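Local coordinates for protein esterase (Alcaligenes sp., PDB 1QLW) that hydrolyses carboxylic esters, probably through the nucleophile-based mechanism of the alpha/beta-hydrolase fold it adopts, at residues Lys124-Ala127 with Ser128-Pro131; Gln163-Ala166 with Glu167-Gln171; Cys234-Pro237 with Glu238-Lys241; Pro174-Leu177 with Gly178-Pro181. All coordinates share one frame; numbering follows the deposited sequence.

Contact 1: residues Lys124-Ala127 with Ser128-Pro131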
loop_
_atom_site.group_PDB
_atom_site.type_symbol
_atom_site.label_atom_id
_atom_site.label_comp_id
_atom_site.label_asym_id
_atom_site.label_seq_id
_atom_site.Cartn_x
_atom_site.Cartn_y
_atom_site.Cartn_z
ATOM N N LYS A 124 -21.776 18.159 -13.501
ATOM C CA LYS A 124 -22.009 19.200 -12.499
ATOM C C LYS A 124 -20.851 20.172 -12.369
ATOM O O LYS A 124 -21.010 21.227 -11.754
ATOM C CB LYS A 124 -22.306 18.546 -11.149
ATOM C CG LYS A 124 -23.566 17.704 -11.156
ATOM C CD LYS A 124 -23.911 17.176 -9.775
ATOM C CE LYS A 124 -25.173 16.340 -9.804
ATOM N NZ LYS A 124 -25.679 16.012 -8.444
ATOM N N ALA A 125 -19.688 19.835 -12.900
ATOM C CA ALA A 125 -18.492 20.652 -12.801
ATOM C C ALA A 125 -17.724 20.502 -14.112
ATOM O O ALA A 125 -17.828 19.484 -14.806
ATOM C CB ALA A 125 -17.624 20.200 -11.639
ATOM N N PRO A 126 -16.915 21.495 -14.466
ATOM C CA PRO A 126 -16.181 21.502 -15.697
ATOM C C PRO A 126 -14.918 20.677 -15.677
ATOM O O PRO A 126 -14.308 20.477 -14.629
ATOM C CB PRO A 126 -15.860 23.000 -15.871
ATOM C CG PRO A 126 -15.648 23.475 -14.476
ATOM C CD PRO A 126 -16.746 22.773 -13.711
ATOM N N ALA A 127 -14.442 20.298 -16.853
ATOM C CA ALA A 127 -13.198 19.532 -16.963
ATOM C C ALA A 127 -12.008 20.228 -16.342
ATOM O O ALA A 127 -11.104 19.559 -15.822
ATOM C CB ALA A 127 -12.914 19.213 -18.429
ATOM N N SER A 128 -11.974 21.563 -16.335
ATOM C CA SER A 128 -10.874 22.298 -15.734
ATOM C C SER A 128 -10.770 22.086 -14.231
ATOM O O SER A 128 -9.731 22.361 -13.643
ATOM C CB SER A 128 -10.979 23.785 -16.080
ATOM O OG SER A 128 -12.276 24.275 -15.787
ATOM N N SER A 129 -11.842 21.600 -13.598
ATOM C CA SER A 129 -11.807 21.343 -12.170
ATOM C C SER A 129 -11.318 19.943 -11.823
ATOM O O SER A 129 -11.259 19.578 -10.648
ATOM C CB SER A 129 -13.171 21.581 -11.531
ATOM O OG SER A 129 -14.069 20.602 -11.936
ATOM N N LEU A 130 -10.968 19.130 -12.820
ATOM C CA LEU A 130 -10.385 17.819 -12.508
ATOM C C LEU A 130 -9.078 18.020 -11.765
ATOM O O LEU A 130 -8.351 18.998 -11.986
ATOM C CB LEU A 130 -10.132 17.058 -13.801
ATOM C CG LEU A 130 -11.404 16.541 -14.479
ATOM C CD1 LEU A 130 -11.111 16.088 -15.897
ATOM C CD2 LEU A 130 -12.060 15.429 -13.680
ATOM N N PRO A 131 -8.702 17.085 -10.900
ATOM C CA PRO A 131 -7.441 17.211 -10.180
ATOM C C PRO A 131 -6.241 17.221 -11.097
ATOM O O PRO A 131 -6.256 16.607 -12.156
ATOM C CB PRO A 131 -7.411 15.999 -9.268
ATOM C CG PRO A 131 -8.298 15.027 -9.942
ATOM C CD PRO A 131 -9.426 15.824 -10.584
#
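P126 and S129 meet through one carbonyl oxygen that is gripped twice. The hydroxyl OG of S129 donates to P126 O over 2.7 Å, lying in the plane of that carbonyl with a C=O...donor angle of 152°. The backbone N of S129 donates to the same P126 O at 2.9 Å, but from above the carbonyl plane, so the two donors use different directions around the oxygen. With OG set between the backbone N and the carbonyl carbon of its own residue (chi1 70°), the hydroxyl folds back alongside its own N-H and both can reach P126. One residue on, L130 N donates to A127 O at 3.0 Å, nearly straight at 166°. These successive i to i+3 backbone bonds define a short 3-10 turn, in the loop between helices 115-121 and 138-144. CB of A125 stands 3.6 Å from S129 OG; separately, P126 CG lies 3.7 Å from S128 OG. With an alanine here in place of S129, the hydroxyl donor is gone and P126 O would probably lose its in-plane donor and keep, of these two, the N-H from above the plane. L130 lays CG against A127 O at 3.3 Å, while its CD1 comes 4.4 Å from the methyl CB of A127. V120 of helix 115-121 packs on S129 and L130. V120 of the second subunit meets A127 and L130, and K121 NZ of that subunit donates to L130 O.

Contact 2: residues Gln163-Ala166 with Glu167-Gln171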
loop_
_atom_site.group_PDB
_atom_site.type_symbol
_atom_site.label_atom_id
_atom_site.label_comp_id
_atom_site.label_asym_id
_atom_site.label_seq_id
_atom_site.Cartn_x
_atom_site.Cartn_y
_atom_site.Cartn_z
ATOM N N GLN A 163 18.522 -4.524 -15.609
ATOM C CA GLN A 163 17.870 -5.738 -16.084
ATOM C C GLN A 163 16.489 -5.930 -15.481
ATOM O O GLN A 163 15.678 -6.672 -16.048
ATOM C CB GLN A 163 18.734 -6.966 -15.820
ATOM C CG GLN A 163 18.793 -7.491 -14.417
ATOM C CD GLN A 163 19.665 -6.802 -13.411
ATOM O OE1 GLN A 163 20.225 -5.733 -13.649
ATOM N NE2 GLN A 163 19.803 -7.412 -12.234
ATOM N N ALA A 164 16.216 -5.295 -14.357
ATOM C CA ALA A 164 14.938 -5.368 -13.665
ATOM C C ALA A 164 14.135 -4.096 -13.847
ATOM O O ALA A 164 13.272 -3.766 -13.030
ATOM C CB ALA A 164 15.156 -5.681 -12.187
ATOM N N GLN A 165 14.341 -3.389 -14.969
ATOM C CA GLN A 165 13.562 -2.174 -15.195
ATOM C C GLN A 165 12.068 -2.482 -15.223
ATOM O O GLN A 165 11.275 -1.677 -14.753
ATOM C CB GLN A 165 13.980 -1.418 -16.452
ATOM C CG GLN A 165 13.810 -2.179 -17.751
ATOM C CD GLN A 165 14.034 -1.304 -18.976
ATOM O OE1 GLN A 165 13.166 -0.464 -19.251
ATOM N NE2 GLN A 165 15.145 -1.464 -19.646
ATOM N N ALA A 166 11.646 -3.632 -15.770
ATOM C CA ALA A 166 10.212 -3.936 -15.800
ATOM C C ALA A 166 9.601 -3.942 -14.406
ATOM O O ALA A 166 8.463 -3.496 -14.192
ATOM C CB ALA A 166 9.939 -5.281 -16.457
ATOM N N GLU A 167 10.330 -4.502 -13.447
ATOM C CA GLU A 167 9.874 -4.571 -12.061
ATOM C C GLU A 167 9.849 -3.175 -11.467
ATOM O O GLU A 167 8.902 -2.854 -10.728
ATOM C CB GLU A 167 10.724 -5.540 -11.257
ATOM C CG GLU A 167 10.534 -7.004 -11.631
ATOM C CD GLU A 167 11.258 -7.486 -12.853
ATOM O OE1 GLU A 167 12.087 -6.807 -13.466
ATOM O OE2 GLU A 167 10.965 -8.657 -13.224
ATOM N N LEU A 168 10.817 -2.318 -11.770
ATOM C CA LEU A 168 10.718 -0.942 -11.298
ATOM C C LEU A 168 9.447 -0.291 -11.841
ATOM O O LEU A 168 8.698 0.350 -11.111
ATOM C CB LEU A 168 11.933 -0.130 -11.728
ATOM C CG LEU A 168 11.866 1.363 -11.395
ATOM C CD1 LEU A 168 11.771 1.618 -9.905
ATOM C CD2 LEU A 168 13.086 2.055 -11.996
ATOM N N TRP A 169 9.179 -0.477 -13.133
ATOM C CA TRP A 169 7.978 0.144 -13.706
ATOM C C TRP A 169 6.720 -0.347 -13.030
ATOM O O TRP A 169 5.744 0.385 -12.863
ATOM C CB TRP A 169 7.896 -0.078 -15.210
ATOM C CG TRP A 169 9.116 0.270 -16.010
ATOM C CD1 TRP A 169 9.527 -0.397 -17.136
ATOM C CD2 TRP A 169 10.065 1.310 -15.797
ATOM N NE1 TRP A 169 10.661 0.172 -17.633
ATOM C CE2 TRP A 169 11.028 1.219 -16.828
ATOM C CE3 TRP A 169 10.250 2.329 -14.865
ATOM C CZ2 TRP A 169 12.129 2.069 -16.951
ATOM C CZ3 TRP A 169 11.335 3.191 -14.967
ATOM C CH2 TRP A 169 12.255 3.051 -16.017
ATOM N N GLN A 170 6.700 -1.629 -12.596
ATOM C CA GLN A 170 5.555 -2.154 -11.883
ATOM C C GLN A 170 5.263 -1.395 -10.593
ATOM O O GLN A 170 4.092 -1.354 -10.190
ATOM C CB GLN A 170 5.740 -3.636 -11.541
ATOM C CG GLN A 170 5.601 -4.580 -12.709
ATOM C CD GLN A 170 5.943 -6.010 -12.317
ATOM O OE1 GLN A 170 6.984 -6.222 -11.681
ATOM N NE2 GLN A 170 5.105 -6.974 -12.648
ATOM N N GLN A 171 6.283 -0.878 -9.901
ATOM C CA GLN A 171 6.025 -0.229 -8.626
ATOM C C GLN A 171 5.715 1.255 -8.753
ATOM O O GLN A 171 5.425 1.891 -7.726
ATOM C CB GLN A 171 7.137 -0.476 -7.619
ATOM C CG GLN A 171 8.449 0.248 -7.864
ATOM C CD GLN A 171 9.397 0.070 -6.694
ATOM O OE1 GLN A 171 10.043 -1.008 -6.564
ATOM N NE2 GLN A 171 9.497 1.038 -5.839
#
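The indole of W169 has the carbonyl oxygen of Q165 over one face, with Q165 O 3.1 Å above the ring plane and displaced toward the rim; CB of L168 lies over that face too, farther off. At the pyrrole end of the ring, W169 NE1 donates to Q165 OE1 at 3.0 Å. That bond is bent, with an N-H...O angle of 142°, but it arrives on a lone pair of the amide oxygen and in the amide's own plane. The amide and indole planes are 81° apart, almost perpendicular. All this belongs to the N-terminal turns of helix 165-171, for which A164 is the N-cap, and Q165 and W169 stand one turn apart in an i to i+4 pairing. Q165 gets there by turning CG between its backbone N and carbonyl carbon (chi1 62°) and then running extended, so the amide reaches across to the indole nitrogen. Q165 O also has its regular helical partner, W169 N, at 2.9 Å, and A164 O receives L168 N at 3.1 Å. Outside the helix, W169 stacks on H138 and packs against A141 and W142 of helix 138-144. Q170 faces the second subunit, where its NE2 is bonded to G24 O. On another side of the helix E167 bends back at chi2 toward the N-cap. The carboxylate oxygen E167 OE1 ends 3.2 Å from A164 CA and 3.5 Å from A164 CB.

Contact 3: residues Cys234-Pro237 with Glu238-Lys241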
loop_
_atom_site.group_PDB
_atom_site.type_symbol
_atom_site.label_atom_id
_atom_site.label_comp_id
_atom_site.label_asym_id
_atom_site.label_seq_id
_atom_site.Cartn_x
_atom_site.Cartn_y
_atom_site.Cartn_z
ATOM N N CYS A 234 16.159 21.511 -1.112
ATOM C CA CYS A 234 16.644 21.608 0.262
ATOM C C CYS A 234 16.079 22.934 0.782
ATOM O O CYS A 234 15.670 23.800 -0.002
ATOM C CB CYS A 234 18.177 21.614 0.301
ATOM S SG CYS A 234 18.989 20.027 0.254
ATOM N N PRO A 235 16.053 23.137 2.087
ATOM C CA PRO A 235 15.677 24.428 2.646
ATOM C C PRO A 235 16.587 25.541 2.140
ATOM O O PRO A 235 17.716 25.258 1.707
ATOM C CB PRO A 235 15.852 24.252 4.148
ATOM C CG PRO A 235 15.760 22.783 4.372
ATOM C CD PRO A 235 16.410 22.171 3.144
ATOM N N LYS A 236 16.101 26.773 2.170
ATOM C CA LYS A 236 16.912 27.932 1.813
ATOM C C LYS A 236 17.838 28.251 2.969
ATOM O O LYS A 236 17.684 27.808 4.109
ATOM C CB LYS A 236 16.012 29.117 1.494
ATOM C CG LYS A 236 15.048 28.924 0.348
ATOM C CD LYS A 236 15.760 28.656 -0.961
ATOM C CE LYS A 236 14.794 28.754 -2.135
ATOM N NZ LYS A 236 14.295 30.136 -2.354
ATOM N N PRO A 237 18.970 28.918 2.682
ATOM C CA PRO A 237 19.926 29.260 3.728
ATOM C C PRO A 237 19.228 30.015 4.842
ATOM O O PRO A 237 19.549 29.862 6.020
ATOM C CB PRO A 237 21.000 30.074 3.051
ATOM C CG PRO A 237 20.660 30.175 1.623
ATOM C CD PRO A 237 19.332 29.526 1.389
ATOM N N GLU A 238 18.191 30.779 4.539
ATOM C CA GLU A 238 17.415 31.556 5.470
ATOM C C GLU A 238 16.531 30.704 6.375
ATOM O O GLU A 238 15.962 31.217 7.343
ATOM C CB GLU A 238 16.544 32.557 4.696
ATOM C CG GLU A 238 17.292 33.598 3.898
ATOM C CD GLU A 238 17.984 33.124 2.648
ATOM O OE1 GLU A 238 17.606 32.095 2.049
ATOM O OE2 GLU A 238 18.951 33.812 2.238
ATOM N N ASP A 239 16.391 29.411 6.112
ATOM C CA ASP A 239 15.573 28.510 6.899
ATOM C C ASP A 239 16.357 27.774 7.966
ATOM O O ASP A 239 15.764 26.938 8.656
ATOM C CB ASP A 239 14.972 27.469 5.943
ATOM C CG ASP A 239 13.942 28.001 4.974
ATOM O OD1 ASP A 239 13.298 29.036 5.236
ATOM O OD2 ASP A 239 13.719 27.315 3.944
ATOM N N VAL A 240 17.644 28.078 8.178
ATOM C CA VAL A 240 18.422 27.239 9.071
ATOM C C VAL A 240 18.181 27.411 10.544
ATOM O O VAL A 240 18.407 26.443 11.275
ATOM C CB VAL A 240 19.938 27.292 8.770
ATOM C CG1 VAL A 240 20.209 26.796 7.355
ATOM C CG2 VAL A 240 20.517 28.679 8.966
ATOM N N LYS A 241 17.821 28.608 11.025
ATOM C CA LYS A 241 17.728 28.833 12.470
ATOM C C LYS A 241 16.886 27.827 13.222
ATOM O O LYS A 241 17.356 27.220 14.196
ATOM C CB LYS A 241 17.345 30.276 12.800
ATOM C CG LYS A 241 18.002 31.320 11.914
ATOM C CD LYS A 241 17.104 31.667 10.729
ATOM C CE LYS A 241 16.052 32.691 11.126
ATOM N NZ LYS A 241 14.751 32.064 11.486
#
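D239 lays its carboxylate beside the ring of P235: D239 OD2 is 3.7 Å from P235 CB, and the two CB atoms of P235 and D239 are 3.8 Å apart. From there OD2 of D239 accepts the backbone N of K236 at 3.0 Å, a bond met from above the carboxylate plane, 47° out of it. CG of D239 stands beside its own backbone N, anti to the carbonyl carbon (chi1 -69°), which turns the acid back over K236. The exchange is reciprocal, because D239 N donates to K236 O at 2.9 Å with an N-H...O angle of 162°. This i to i+3 bond closes a 3-10 turn, followed by a weak one from V240 N to P237 O at 3.4 Å. E238 bends at chi2 and runs alongside P237, bringing OE1 of E238 within 3.2 Å of P237 CD and 3.4 Å of K236 CB. The turn lies in the loop joining parallel neighbouring strands 223-229 and 248-252. C234, two residues before the turn, is disulfide-bonded to C269 of helix 263-278, and the same helix sets F272 against P235 and V240 and A275 against P237.

Contact 4: residues Pro174-Leu177 with Gly178-Pro181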
loop_
_atom_site.group_PDB
_atom_site.type_symbol
_atom_site.label_atom_id
_atom_site.label_comp_id
_atom_site.label_asym_id
_atom_site.label_seq_id
_atom_site.Cartn_x
_atom_site.Cartn_y
_atom_site.Cartn_z
ATOM N N PRO A 174 0.557 6.650 -10.352
ATOM C CA PRO A 174 0.183 8.056 -10.500
ATOM C C PRO A 174 0.363 8.836 -9.215
ATOM O O PRO A 174 0.209 8.323 -8.108
ATOM C CB PRO A 174 -1.289 7.997 -10.908
ATOM C CG PRO A 174 -1.419 6.677 -11.578
ATOM C CD PRO A 174 -0.535 5.739 -10.784
ATOM N N ASP A 175 0.623 10.117 -9.403
ATOM C CA ASP A 175 0.966 11.034 -8.324
ATOM C C ASP A 175 -0.038 12.167 -8.265
ATOM O O ASP A 175 -0.269 12.847 -9.267
ATOM C CB ASP A 175 2.391 11.529 -8.561
ATOM C CG ASP A 175 3.021 12.127 -7.341
ATOM O OD1 ASP A 175 2.314 12.832 -6.601
ATOM O OD2 ASP A 175 4.239 11.895 -7.141
ATOM N N TRP A 176 -0.647 12.346 -7.085
ATOM C CA TRP A 176 -1.648 13.365 -6.835
ATOM C C TRP A 176 -1.065 14.584 -6.136
ATOM O O TRP A 176 -1.867 15.458 -5.718
ATOM C CB TRP A 176 -2.762 12.737 -5.992
ATOM C CG TRP A 176 -3.618 11.755 -6.728
ATOM C CD1 TRP A 176 -3.252 10.612 -7.373
ATOM C CD2 TRP A 176 -5.043 11.835 -6.858
ATOM N NE1 TRP A 176 -4.345 10.002 -7.932
ATOM C CE2 TRP A 176 -5.454 10.743 -7.638
ATOM C CE3 TRP A 176 -6.002 12.754 -6.409
ATOM C CZ2 TRP A 176 -6.806 10.516 -7.944
ATOM C CZ3 TRP A 176 -7.342 12.537 -6.723
ATOM C CH2 TRP A 176 -7.695 11.440 -7.483
ATOM N N LEU A 177 0.238 14.767 -6.081
ATOM C CA LEU A 177 0.843 15.889 -5.374
ATOM C C LEU A 177 0.220 17.229 -5.746
ATOM O O LEU A 177 -0.075 18.075 -4.883
ATOM C CB LEU A 177 2.351 15.964 -5.719
ATOM C CG LEU A 177 3.134 16.976 -4.890
ATOM C CD1 LEU A 177 3.539 16.406 -3.557
ATOM C CD2 LEU A 177 4.344 17.494 -5.658
ATOM N N GLY A 178 0.035 17.447 -7.049
ATOM C CA GLY A 178 -0.401 18.721 -7.566
ATOM C C GLY A 178 -1.831 19.072 -7.253
ATOM O O GLY A 178 -2.240 20.223 -7.453
ATOM N N SER A 179 -2.600 18.114 -6.754
ATOM C CA SER A 179 -3.982 18.296 -6.393
ATOM C C SER A 179 -4.185 18.434 -4.886
ATOM O O SER A 179 -5.321 18.475 -4.432
ATOM C CB SER A 179 -4.801 17.134 -6.972
ATOM O OG SER A 179 -4.609 16.047 -6.104
ATOM N N MET A 180 -3.132 18.544 -4.101
ATOM C CA MET A 180 -3.182 18.730 -2.655
ATOM C C MET A 180 -2.475 20.032 -2.349
ATOM O O MET A 180 -1.727 20.578 -3.191
ATOM C CB MET A 180 -2.503 17.559 -1.891
ATOM C CG MET A 180 -3.428 16.414 -1.438
ATOM S SD MET A 180 -2.615 14.850 -0.844
ATOM C CE MET A 180 -1.971 14.633 -2.324
ATOM N N PRO A 181 -2.648 20.569 -1.144
ATOM C CA PRO A 181 -1.982 21.801 -0.743
ATOM C C PRO A 181 -0.475 21.611 -0.646
ATOM O O PRO A 181 0.050 20.490 -0.625
ATOM C CB PRO A 181 -2.603 22.135 0.607
ATOM C CG PRO A 181 -3.901 21.388 0.648
ATOM C CD PRO A 181 -3.564 20.083 -0.085
HETATM O O HOH W 1 -0.158 15.713 -9.238
HETATM O O HOH W 2 1.098 18.611 -2.392
#
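Two linked turns make up this contact: a 3-10 turn tied between W176 and S179, and just ahead of it an Asx turn in which D175 OD1 accepts L177 N at 2.9 Å. S179 bonds twice to one oxygen. Its OG donates to W176 O at 2.8 Å, in the carbonyl plane and on a lone pair, while its backbone N reaches W176 O at 2.9 Å from above that plane. S179 OG also touches the indole, 3.6 Å from W176 CE3. With a valine in place of this serine the hydroxyl is gone, and W176 O would probably lose the donor on its lone pair, keeping the N-H from above the plane. In the alpha/beta-hydrolase frame the Asx residue looks inward: D175 forms a salt bridge with R107 and accepts from Q207 NE2 and from the N of C72, half of the C71-C72 disulfide. It thus joins the loops after strands 65-68 and 200-205, which in this fold commonly flank the catalytic centre. M180 bends at chi3 (-63°), returning its methyl CE to 4.2 Å from W176 CB. M180 N closes the next turn on L177 O at 3.2 Å. One water bridges the backbone, donating to D175 O and accepting from G178 N at 2.8 Å.

In the fold
Followed from the N terminus, the four contacts come in series, and none nests within or crosses another. Contact 1 closes a turn in the loop between helices 115-121 and 138-144, contact 2 opens helix 165-171, contact 4 closes a turn before helix 185-197, and contact 3 closes one between strands 223-229 and 248-252. Contacts 1 and 4 touch, P131 CB lying 3.7 Å from S179 CB, which joins the outlying loop to the region before helix 185-197. Contact 2 lies on the opposite side of the chain's centre from contact 3, their centres about 36 Å apart. Contacts 1 and 2 meet the second subunit, contact 4 does so through P174, and contact 3 meets no other chain of the assembly.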